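Local structure of A-type flavoprotein (Giardia intestinalis, 2Q9U) at residues Asn84-Asp89 and Glu114-Leu119; Tyr225-Ser228 and Val232-Arg235; His271-Ala276 and Ile378-Asn383; Glu287-Glu292 and Ala302-Asp307. The protein scavenges dioxygen in a parasite, probably passing electrons from its flavin mononucleotide to a diiron site in a metallo-beta-lactamase-like domain. One frame throughout, in Å; residues are numbered along the deposited sequence.

In the fold
Following the chain from its N terminus, contact 1 comes first: it closes the loop between the iron-binding residues 84-89 and helix 110-120. Contact 2 opens only after contact 1 has closed; it is a tight hairpin, strand 225-228 turning back into 232-235, at the edge of the second sheet of the same beta-lactamase-like domain. Contacts 3 and 4 belong to the flavodoxin-like domain. Contact 3 spans about a hundred residues, from helix 269-283 to the edge strand 378-381, and contact 4, strand 287-292 with helix 298-306, falls entirely within that span. The two touch through His271 and Glu292, whereas the centres of contacts 1 and 3 lie about 48 Å apart.

Contact 1: Asn84-Asp89 and Glu114-Leu119; sequences NHAEGD and EHLKIL. With FEO (mu-oxo-diiron), chain G.
Ala86 presses its single methyl against one side of helix 110-120, where His115, Leu116 and Leu119 receive it. CB of Ala86 lies 3.6 Å from CB of His115. Beside it, Leu116 lays its CD2 branch 4.0 Å from the same Ala86 CB. One turn on, Leu119 has CG beside its backbone N (chi1 -72°), which carries CD1 forward to lie 3.6 Å from the carbonyl O of Ala86. The imidazole of His115 leads away from the alanine, and its ND1 is hydrogen-bonded to Asp155. That aspartate also takes the ND1 of His85, so one carboxylate steadies a histidine on each segment.

This loop follows strand 80-82 of the metallo-beta-lactamase-like fold and carries the H-x-E-x-D-H iron-binding sequence of flavodiiron proteins. The residues flanking Ala86 turn the other way, to the mu-oxo-diiron centre. In His85 the ring swings out with CG opposite the backbone N (chi1 -177°), and NE2 binds the second iron at 2.3 Å. Glu87, its chain extended beyond CG, reaches the same iron with OE1 at 2.1 Å. Asp89 instead uses OD2 on the first iron, also at 2.1 Å. His90, His152, Asp171 and His230 complete the site. The other carboxylate oxygen of Glu87, OE2, is hydrogen-bonded to OH of Tyr267 of a second subunit, and on the helix side Phe382 of that subunit meets the His115 ring and packs on Leu119.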
# COMPACT_ATOMS: atom_id res chain seq x y z
N ASN A 84 -25.61 -17.21 -16.35
CA ASN A 84 -25.53 -18.23 -15.32
C ASN A 84 -25.68 -17.63 -13.94
O ASN A 84 -25.89 -18.36 -12.97
CB ASN A 84 -24.16 -18.92 -15.39
CG ASN A 84 -24.03 -19.85 -16.57
OD1 ASN A 84 -23.11 -19.72 -17.41
ND2 ASN A 84 -24.94 -20.80 -16.66
N HIS A 85 -25.51 -16.31 -13.84
CA HIS A 85 -25.24 -15.65 -12.53
C HIS A 85 -25.41 -14.13 -12.74
O HIS A 85 -25.03 -13.62 -13.79
CB HIS A 85 -23.81 -16.04 -12.12
CG HIS A 85 -23.34 -15.54 -10.78
ND1 HIS A 85 -24.12 -15.48 -9.66
CD2 HIS A 85 -22.09 -15.20 -10.39
CE1 HIS A 85 -23.40 -15.04 -8.64
NE2 HIS A 85 -22.15 -14.88 -9.05
N ALA A 86 -25.99 -13.42 -11.78
CA ALA A 86 -26.34 -12.03 -11.99
C ALA A 86 -25.30 -11.06 -11.39
O ALA A 86 -25.43 -9.84 -11.54
CB ALA A 86 -27.73 -11.73 -11.40
N GLU A 87 -24.29 -11.60 -10.70
CA GLU A 87 -23.26 -10.74 -10.10
C GLU A 87 -22.57 -9.87 -11.16
O GLU A 87 -22.37 -10.31 -12.32
CB GLU A 87 -22.24 -11.56 -9.28
CG GLU A 87 -21.44 -10.68 -8.28
CD GLU A 87 -20.46 -11.48 -7.48
OE1 GLU A 87 -20.70 -12.69 -7.31
OE2 GLU A 87 -19.44 -10.89 -7.05
N GLY A 88 -22.26 -8.63 -10.78
CA GLY A 88 -21.71 -7.62 -11.70
C GLY A 88 -20.51 -8.03 -12.54
O GLY A 88 -20.39 -7.62 -13.69
N ASP A 89 -19.62 -8.83 -11.97
CA ASP A 89 -18.44 -9.26 -12.71
C ASP A 89 -18.76 -10.06 -13.98
O ASP A 89 -17.95 -10.07 -14.90
CB ASP A 89 -17.40 -9.96 -11.83
CG ASP A 89 -17.96 -11.16 -11.05
OD1 ASP A 89 -19.13 -11.13 -10.63
OD2 ASP A 89 -17.21 -12.13 -10.85
N GLU A 114 -34.93 -12.33 -12.14
CA GLU A 114 -35.30 -11.40 -11.06
C GLU A 114 -34.12 -10.53 -10.61
O GLU A 114 -34.27 -9.31 -10.45
CB GLU A 114 -35.88 -12.18 -9.88
CG GLU A 114 -37.27 -12.74 -10.22
CD GLU A 114 -37.84 -13.72 -9.21
OE1 GLU A 114 -37.09 -14.25 -8.36
OE2 GLU A 114 -39.07 -13.95 -9.27
N HIS A 115 -32.96 -11.15 -10.42
CA HIS A 115 -31.77 -10.43 -9.96
C HIS A 115 -31.20 -9.52 -11.06
O HIS A 115 -30.83 -8.38 -10.77
CB HIS A 115 -30.71 -11.39 -9.38
CG HIS A 115 -31.12 -12.05 -8.09
ND1 HIS A 115 -30.42 -13.10 -7.53
CD2 HIS A 115 -32.19 -11.84 -7.27
CE1 HIS A 115 -31.02 -13.49 -6.42
NE2 HIS A 115 -32.09 -12.74 -6.23
N LEU A 116 -31.13 -10.02 -12.30
CA LEU A 116 -30.68 -9.19 -13.42
C LEU A 116 -31.54 -7.93 -13.59
O LEU A 116 -31.04 -6.83 -13.82
CB LEU A 116 -30.71 -10.00 -14.75
CG LEU A 116 -29.63 -11.05 -14.96
CD1 LEU A 116 -29.98 -11.96 -16.19
CD2 LEU A 116 -28.25 -10.42 -15.11
N LYS A 117 -32.86 -8.11 -13.52
CA LYS A 117 -33.75 -6.94 -13.63
C LYS A 117 -33.57 -5.93 -12.50
O LYS A 117 -33.55 -4.72 -12.75
CB LYS A 117 -35.21 -7.38 -13.73
CG LYS A 117 -35.65 -7.99 -15.02
CD LYS A 117 -37.08 -8.51 -14.82
CE LYS A 117 -37.64 -9.17 -16.05
NZ LYS A 117 -39.08 -9.59 -15.86
N ILE A 118 -33.40 -6.40 -11.27
CA ILE A 118 -33.25 -5.48 -10.12
C ILE A 118 -31.93 -4.72 -10.20
O ILE A 118 -31.87 -3.51 -9.94
CB ILE A 118 -33.33 -6.22 -8.77
CG1 ILE A 118 -34.76 -6.70 -8.52
CG2 ILE A 118 -32.96 -5.26 -7.62
CD1 ILE A 118 -34.90 -7.61 -7.35
N LEU A 119 -30.89 -5.41 -10.63
CA LEU A 119 -29.58 -4.83 -10.73
C LEU A 119 -29.40 -3.90 -11.93
O LEU A 119 -28.66 -3.00 -11.88
CB LEU A 119 -28.51 -5.90 -10.72
CG LEU A 119 -28.33 -6.54 -9.37
CD1 LEU A 119 -27.56 -7.79 -9.41
CD2 LEU A 119 -27.75 -5.55 -8.38
FE1 FEO G . -17.49 -14.13 -10.41
FE2 FEO G . -20.06 -14.54 -8.15
O FEO G . -19.13 -13.62 -9.73

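Contact 2: Tyr225-Ser228 and Val232-Arg235; sequences YILS and VSWR
Ile226 and Trp234 form the tight centre of this antiparallel hairpin, a hydrogen-bonded pair. The amide N of Ile226 gives a bond to O of Trp234 (2.9 Å), and the N of Trp234 returns one to O of Ile226 (2.8 Å), both fairly straight. On the face that these two residues share, CB meets CB at 4.1 Å. Toward the turn, Ser233 points its side chain at the first strand: its CB sits 3.3 Å from O of Ile226, and its OG, beside the backbone N (chi1 -70°), accepts a longer, more bent bond from N of Ser228, 3.3 Å. A side-chain oxygen thus takes up that amide, while CD2 of Leu227 lies against the Ser233 methylene.

The opposite end is looser. Tyr225 offers ring atom CD1 to CB of Arg235 at 3.7 Å, but the arginine then runs off, with ring and guanidinium planes about 50° apart. A water lies between Tyr225 OH and Arg235 NH1, its bond to the arginine weak. The guanidinium has firmer partners in Asp185, by a salt bridge, and Trp183, by cation-pi.

Strand 225-228 lies between strand 166-170, its parallel neighbour, and the short 234-235. Over the Ile226 and Trp234 face comes helix 236-250 through Met239, while helix 189-204 adds Val192, Met193 and Phe196 against the indole, whose NE1 is held by the carbonyl O of Phe173.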
# COMPACT_ATOMS: atom_id res chain seq x y z
N TYR A 225 -14.80 -31.02 -20.68
CA TYR A 225 -14.28 -29.66 -20.52
C TYR A 225 -15.04 -28.87 -19.48
O TYR A 225 -16.29 -28.87 -19.49
CB TYR A 225 -14.39 -28.88 -21.85
CG TYR A 225 -13.68 -29.55 -23.02
CD1 TYR A 225 -12.29 -29.59 -23.06
CD2 TYR A 225 -14.41 -30.19 -24.04
CE1 TYR A 225 -11.61 -30.22 -24.12
CE2 TYR A 225 -13.74 -30.82 -25.15
CZ TYR A 225 -12.34 -30.83 -25.16
OH TYR A 225 -11.65 -31.43 -26.19
N ILE A 226 -14.33 -28.18 -18.58
CA ILE A 226 -15.00 -27.24 -17.69
C ILE A 226 -14.50 -25.84 -18.01
O ILE A 226 -13.32 -25.50 -17.78
CB ILE A 226 -14.78 -27.57 -16.20
CG1 ILE A 226 -15.28 -28.99 -15.88
CG2 ILE A 226 -15.53 -26.55 -15.33
CD1 ILE A 226 -14.83 -29.48 -14.46
N LEU A 227 -15.39 -25.05 -18.61
CA LEU A 227 -15.05 -23.68 -18.98
C LEU A 227 -15.61 -22.76 -17.90
O LEU A 227 -16.81 -22.57 -17.77
CB LEU A 227 -15.60 -23.31 -20.37
CG LEU A 227 -15.28 -24.20 -21.58
CD1 LEU A 227 -15.61 -23.47 -22.88
CD2 LEU A 227 -13.90 -24.83 -21.63
N SER A 228 -14.70 -22.20 -17.11
CA SER A 228 -15.08 -21.39 -15.97
C SER A 228 -15.17 -19.91 -16.37
O SER A 228 -14.63 -19.53 -17.38
CB SER A 228 -14.01 -21.54 -14.87
OG SER A 228 -14.36 -20.75 -13.74
N VAL A 232 -8.41 -19.73 -15.72
CA VAL A 232 -8.22 -20.74 -16.75
C VAL A 232 -9.29 -21.83 -16.66
O VAL A 232 -9.95 -22.02 -15.62
CB VAL A 232 -6.79 -21.38 -16.76
CG1 VAL A 232 -5.75 -20.32 -17.03
CG2 VAL A 232 -6.51 -22.08 -15.43
N SER A 233 -9.45 -22.52 -17.78
CA SER A 233 -10.43 -23.60 -17.89
C SER A 233 -9.72 -24.96 -17.83
O SER A 233 -8.48 -25.04 -17.84
CB SER A 233 -11.23 -23.43 -19.18
OG SER A 233 -12.06 -22.30 -19.04
N TRP A 234 -10.52 -26.02 -17.76
CA TRP A 234 -10.04 -27.33 -17.35
C TRP A 234 -10.35 -28.41 -18.39
O TRP A 234 -11.47 -28.48 -18.96
CB TRP A 234 -10.69 -27.73 -16.01
CG TRP A 234 -10.47 -26.75 -14.90
CD1 TRP A 234 -11.28 -25.69 -14.54
CD2 TRP A 234 -9.35 -26.73 -14.01
NE1 TRP A 234 -10.71 -25.01 -13.48
CE2 TRP A 234 -9.53 -25.62 -13.14
CE3 TRP A 234 -8.21 -27.53 -13.86
CZ2 TRP A 234 -8.63 -25.31 -12.12
CZ3 TRP A 234 -7.27 -27.19 -12.84
CH2 TRP A 234 -7.51 -26.10 -11.99
N ARG A 235 -9.37 -29.28 -18.59
CA ARG A 235 -9.50 -30.47 -19.40
C ARG A 235 -8.50 -31.57 -18.92
O ARG A 235 -7.71 -31.34 -18.11
CB ARG A 235 -9.32 -30.13 -20.88
CG ARG A 235 -7.88 -29.80 -21.23
CD ARG A 235 -7.68 -29.17 -22.56
NE ARG A 235 -6.38 -28.55 -22.76
CZ ARG A 235 -5.97 -28.04 -23.90
NH1 ARG A 235 -6.71 -28.09 -24.96
NH2 ARG A 235 -4.81 -27.51 -23.98
O HOH W 1 -8.90 -29.65 -26.45

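Contact 3: His271-Ala276 and Ile378-Asn383; sequences HRMALA and ITFKFN. With FMN (flavin mononucleotide), chain F.
In the flavodoxin-like domain, helix 269-283 follows the phosphate-binding loop of the flavin mononucleotide and packs here against the edge strand 378-381. Met273 is the one residue of 271-276 that makes the contact. Its chain is bent at both chi2 (-79°) and chi3 (-81°), folding the thioether back so that CG and CE both reach the Phe380 ring and CE also meets Ile378. The CG methylene lies 3.7 Å from CE1 of Phe380, and the methyl CE rests 3.6 Å from CG2 of Ile378. Between them SD stands 5.0 Å from the centre of the Phe380 ring, approaching obliquely, 30° from the ring normal: a Met-aromatic contact. Leu389 of helix 386-409 and Tyr384 pack on the same methionine.

Past the strand, Phe382 belongs to the flavin pocket. Its carbonyl O is 3.1 Å from O4' of the flavin mononucleotide, and its ring lies alongside the ribityl chain, with CE1 3.6 Å from O3'. The same ring meets Trp153 of a second subunit. Hydrogen bonds to the flavin come from elsewhere too, among them Thr270 and Ser353.

No hydrogen bond crosses between the segments; the contact rests on dispersion and probably on the polarisable sulfur.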
# COMPACT_ATOMS: atom_id res chain seq x y z
N HIS A 271 4.59 -11.85 18.83
CA HIS A 271 5.30 -12.42 17.66
C HIS A 271 6.39 -13.44 18.02
O HIS A 271 6.45 -14.53 17.43
CB HIS A 271 5.89 -11.31 16.79
CG HIS A 271 6.60 -11.83 15.59
ND1 HIS A 271 5.95 -12.09 14.40
CD2 HIS A 271 7.89 -12.22 15.41
CE1 HIS A 271 6.81 -12.58 13.53
NE2 HIS A 271 7.99 -12.67 14.11
N ARG A 272 7.26 -13.12 18.97
CA ARG A 272 8.32 -14.07 19.38
C ARG A 272 7.74 -15.36 20.00
O ARG A 272 8.23 -16.46 19.74
CB ARG A 272 9.30 -13.44 20.36
CG ARG A 272 10.44 -14.39 20.80
CD ARG A 272 11.43 -14.58 19.64
NE ARG A 272 12.43 -15.64 19.83
CZ ARG A 272 12.21 -16.96 19.72
NH1 ARG A 272 10.99 -17.44 19.49
NH2 ARG A 272 13.22 -17.79 19.88
N MET A 273 6.69 -15.22 20.80
CA MET A 273 6.03 -16.41 21.35
C MET A 273 5.42 -17.24 20.22
O MET A 273 5.45 -18.49 20.27
CB MET A 273 4.97 -16.03 22.35
CG MET A 273 5.53 -15.45 23.61
SD MET A 273 6.14 -16.75 24.68
CE MET A 273 4.56 -17.24 25.39
N ALA A 274 4.87 -16.55 19.22
CA ALA A 274 4.33 -17.23 18.03
C ALA A 274 5.38 -18.07 17.36
O ALA A 274 5.08 -19.19 16.93
CB ALA A 274 3.73 -16.21 17.02
N LEU A 275 6.60 -17.54 17.24
CA LEU A 275 7.68 -18.31 16.60
C LEU A 275 8.02 -19.59 17.38
O LEU A 275 8.30 -20.63 16.79
CB LEU A 275 8.94 -17.44 16.40
CG LEU A 275 8.89 -16.34 15.33
CD1 LEU A 275 10.11 -15.41 15.49
CD2 LEU A 275 8.84 -16.96 13.91
N ALA A 276 8.05 -19.49 18.71
CA ALA A 276 8.33 -20.67 19.55
C ALA A 276 7.23 -21.73 19.40
O ALA A 276 7.51 -22.93 19.29
CB ALA A 276 8.49 -20.26 21.04
N ILE A 378 -2.17 -19.01 26.46
CA ILE A 378 -0.98 -18.53 27.15
C ILE A 378 -1.04 -17.01 27.15
O ILE A 378 -1.20 -16.41 26.10
CB ILE A 378 0.35 -19.01 26.51
CG1 ILE A 378 0.49 -20.54 26.64
CG2 ILE A 378 1.54 -18.28 27.13
CD1 ILE A 378 1.55 -21.13 25.77
N THR A 379 -1.00 -16.41 28.33
CA THR A 379 -0.92 -14.96 28.44
C THR A 379 0.24 -14.61 29.36
O THR A 379 0.69 -15.42 30.18
CB THR A 379 -2.23 -14.34 28.96
OG1 THR A 379 -2.55 -14.89 30.25
CG2 THR A 379 -3.36 -14.66 28.03
N PHE A 380 0.73 -13.39 29.20
CA PHE A 380 1.86 -12.91 29.99
C PHE A 380 1.88 -11.40 29.97
O PHE A 380 1.42 -10.77 29.00
CB PHE A 380 3.18 -13.48 29.46
CG PHE A 380 3.43 -13.18 28.01
CD1 PHE A 380 2.82 -13.96 27.01
CD2 PHE A 380 4.25 -12.11 27.64
CE1 PHE A 380 3.03 -13.67 25.66
CE2 PHE A 380 4.48 -11.82 26.31
CZ PHE A 380 3.87 -12.59 25.30
N LYS A 381 2.40 -10.81 31.03
CA LYS A 381 2.54 -9.36 31.14
C LYS A 381 3.83 -8.79 30.56
O LYS A 381 4.89 -9.07 31.02
CB LYS A 381 2.28 -8.90 32.59
CG LYS A 381 2.63 -7.52 32.88
CD LYS A 381 2.58 -7.25 34.37
CE LYS A 381 1.34 -7.76 34.98
NZ LYS A 381 0.70 -6.75 35.88
N PHE A 382 3.67 -8.03 29.50
CA PHE A 382 4.70 -7.26 28.85
C PHE A 382 5.73 -8.00 28.01
O PHE A 382 5.87 -7.71 26.87
CB PHE A 382 5.33 -6.25 29.78
CG PHE A 382 4.52 -5.03 29.95
CD1 PHE A 382 4.18 -4.26 28.87
CD2 PHE A 382 4.06 -4.68 31.18
CE1 PHE A 382 3.42 -3.19 29.01
CE2 PHE A 382 3.29 -3.56 31.32
CZ PHE A 382 2.97 -2.82 30.24
N ASN A 383 6.43 -8.94 28.62
CA ASN A 383 7.53 -9.59 27.96
C ASN A 383 7.61 -11.09 28.17
O ASN A 383 7.13 -11.58 29.12
CB ASN A 383 8.77 -8.90 28.48
CG ASN A 383 9.96 -9.11 27.63
OD1 ASN A 383 9.91 -9.69 26.59
ND2 ASN A 383 11.06 -8.59 28.08
N1 FMN F . -2.64 -3.69 28.00
C2 FMN F . -3.78 -4.04 28.67
O2 FMN F . -3.74 -4.94 29.53
N3 FMN F . -4.95 -3.36 28.42
C4 FMN F . -5.02 -2.36 27.46
O4 FMN F . -6.13 -1.89 27.19
C4A FMN F . -3.85 -2.01 26.76
N5 FMN F . -3.84 -0.99 25.81
C5A FMN F . -2.65 -0.68 25.16
C6 FMN F . -2.62 0.34 24.20
C7 FMN F . -1.43 0.66 23.53
C7M FMN F . -1.41 1.89 22.66
C8 FMN F . -0.25 -0.03 23.81
C8M FMN F . 1.02 0.21 23.04
C9 FMN F . -0.28 -1.04 24.77
C9A FMN F . -1.47 -1.38 25.45
N10 FMN F . -1.49 -2.40 26.39
C10 FMN F . -2.66 -2.69 27.06
C1' FMN F . -0.26 -3.18 26.75
C2' FMN F . 0.10 -4.22 25.68
O2' FMN F . -0.86 -5.27 25.62
C3' FMN F . 1.52 -4.68 26.02
O3' FMN F . 2.39 -3.63 25.64
C4' FMN F . 1.96 -5.95 25.32
O4' FMN F . 3.18 -6.40 25.90
C5' FMN F . 2.20 -5.73 23.83
O5' FMN F . 2.39 -6.98 23.21
P FMN F . 3.29 -7.05 21.90
O1P FMN F . 2.98 -8.39 21.26
O2P FMN F . 2.88 -5.90 21.01
O3P FMN F . 4.77 -6.94 22.23

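Contact 4: Glu287-Glu292 and Ala302-Asp307; sequences ETVLLE and ALHTYD
His304 meets Val289 and Leu291 of strand 287-292, and it alone of segment 302-307 makes the contact with the strand. Ala302 opens the segment with its methyl turned from the strand; its carbonyl O takes the N of Tyr306 in a regular helical bond. Leu303 comes next and packs toward His194 and Glu198 of helix 189-204, while its CG sits 4.3 Å above one face of the neighbouring His304 ring.

The opposite face of that imidazole belongs to Val289. Its CG1 stands 3.9 Å from the ring centre and only 6° off the normal, a clean CH-pi contact; CG1 is set opposite the backbone N (chi1 172°), which aims it at the helix. CG2 of the same valine lies 4.0 Å from ND1 of His304. Leu291 approaches obliquely, its CD1 4.0 Å from CD2 of the histidine. With CG of His304 beside its own backbone N (chi1 -71°), the ring hangs from the helix, its two faces taken by Val289 and by its own neighbour Leu303. Its ND1 is hydrogen-bonded to Lys258 of the adjacent strand, which helps to hold the ring's rotation.

Here a helix of one outer layer packs on the central sheet of the flavodoxin-like alpha-beta-alpha sandwich: strand 287-292 is an edge of the five-stranded parallel sheet, and helix 298-306 is the helix of the beta-alpha-beta crossover to strand 310-314, which passes strand 258-263.

After the histidine, Thr305 bonds its hydroxyl to the carbonyl O of Val301 within the helix. Tyr306 turns to helix 236-250, its OH bonded to Glu245 and its ring meeting Trp249. Asp307 closes the segment, forming a salt bridge through OD1 with Lys258, the lysine that also holds His304.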
# COMPACT_ATOMS: atom_id res chain seq x y z
N GLU A 287 3.58 -28.89 8.42
CA GLU A 287 3.89 -27.57 7.86
C GLU A 287 3.36 -26.51 8.84
O GLU A 287 2.33 -26.71 9.51
CB GLU A 287 3.21 -27.36 6.50
CG GLU A 287 3.67 -26.02 5.90
CD GLU A 287 3.09 -25.69 4.55
OE1 GLU A 287 2.07 -26.30 4.17
OE2 GLU A 287 3.67 -24.79 3.89
N THR A 288 4.09 -25.38 8.94
CA THR A 288 3.68 -24.28 9.80
C THR A 288 3.76 -22.98 8.99
O THR A 288 4.73 -22.75 8.29
CB THR A 288 4.58 -24.14 11.05
OG1 THR A 288 5.93 -23.86 10.64
CG2 THR A 288 4.55 -25.41 11.90
N VAL A 289 2.71 -22.17 9.08
CA VAL A 289 2.62 -20.88 8.40
C VAL A 289 2.31 -19.84 9.48
O VAL A 289 1.42 -20.04 10.31
CB VAL A 289 1.51 -20.91 7.28
CG1 VAL A 289 1.25 -19.52 6.68
CG2 VAL A 289 1.87 -21.91 6.18
N LEU A 290 3.06 -18.74 9.50
CA LEU A 290 2.75 -17.62 10.36
C LEU A 290 2.27 -16.47 9.51
O LEU A 290 2.95 -16.07 8.56
CB LEU A 290 4.02 -17.22 11.16
CG LEU A 290 3.90 -16.00 12.13
CD1 LEU A 290 4.86 -16.21 13.26
CD2 LEU A 290 4.20 -14.66 11.45
N LEU A 291 1.11 -15.93 9.86
CA LEU A 291 0.50 -14.81 9.15
C LEU A 291 0.32 -13.66 10.12
O LEU A 291 -0.52 -13.76 11.02
CB LEU A 291 -0.88 -15.21 8.57
CG LEU A 291 -0.92 -16.36 7.57
CD1 LEU A 291 -2.36 -16.54 7.08
CD2 LEU A 291 0.02 -16.04 6.39
N GLU A 292 1.08 -12.58 9.95
CA GLU A 292 0.89 -11.40 10.80
C GLU A 292 0.16 -10.32 10.02
O GLU A 292 0.55 -10.00 8.88
CB GLU A 292 2.24 -10.88 11.30
CG GLU A 292 2.12 -9.83 12.42
CD GLU A 292 3.21 -10.02 13.48
OE1 GLU A 292 3.57 -11.19 13.77
OE2 GLU A 292 3.70 -9.00 14.00
N ALA A 302 -7.79 -16.73 4.90
CA ALA A 302 -8.77 -17.72 4.41
C ALA A 302 -8.06 -18.85 3.69
O ALA A 302 -8.29 -20.01 3.98
CB ALA A 302 -9.83 -17.05 3.50
N LEU A 303 -7.14 -18.51 2.79
CA LEU A 303 -6.36 -19.54 2.09
C LEU A 303 -5.72 -20.58 3.03
O LEU A 303 -5.82 -21.81 2.80
CB LEU A 303 -5.27 -18.86 1.26
CG LEU A 303 -4.20 -19.74 0.58
CD1 LEU A 303 -4.87 -20.71 -0.46
CD2 LEU A 303 -3.12 -18.90 -0.07
N HIS A 304 -5.05 -20.10 4.07
CA HIS A 304 -4.27 -20.98 4.92
C HIS A 304 -5.09 -21.73 5.94
O HIS A 304 -4.85 -22.90 6.17
CB HIS A 304 -3.04 -20.26 5.51
CG HIS A 304 -1.99 -19.99 4.48
ND1 HIS A 304 -1.27 -21.01 3.89
CD2 HIS A 304 -1.58 -18.84 3.89
CE1 HIS A 304 -0.43 -20.49 3.00
NE2 HIS A 304 -0.61 -19.18 2.98
N THR A 305 -6.08 -21.07 6.53
CA THR A 305 -6.99 -21.71 7.48
C THR A 305 -7.85 -22.80 6.81
O THR A 305 -8.18 -23.80 7.46
CB THR A 305 -7.88 -20.70 8.23
OG1 THR A 305 -8.65 -19.91 7.30
CG2 THR A 305 -7.04 -19.76 9.12
N TYR A 306 -8.26 -22.55 5.58
CA TYR A 306 -8.88 -23.56 4.71
C TYR A 306 -8.37 -25.00 4.88
O TYR A 306 -9.11 -25.89 5.13
CB TYR A 306 -8.82 -23.10 3.25
CG TYR A 306 -9.24 -24.09 2.19
CD1 TYR A 306 -10.54 -24.32 1.91
CD2 TYR A 306 -8.32 -24.77 1.43
CE1 TYR A 306 -10.93 -25.20 0.93
CE2 TYR A 306 -8.67 -25.66 0.48
CZ TYR A 306 -9.99 -25.87 0.22
OH TYR A 306 -10.37 -26.72 -0.73
N ASP A 307 -7.05 -25.17 4.79
CA ASP A 307 -6.46 -26.49 4.69
C ASP A 307 -5.45 -26.74 5.81
O ASP A 307 -4.54 -27.56 5.68
CB ASP A 307 -5.79 -26.68 3.33
CG ASP A 307 -4.56 -25.80 3.16
OD1 ASP A 307 -4.33 -24.94 4.04
OD2 ASP A 307 -3.84 -25.96 2.16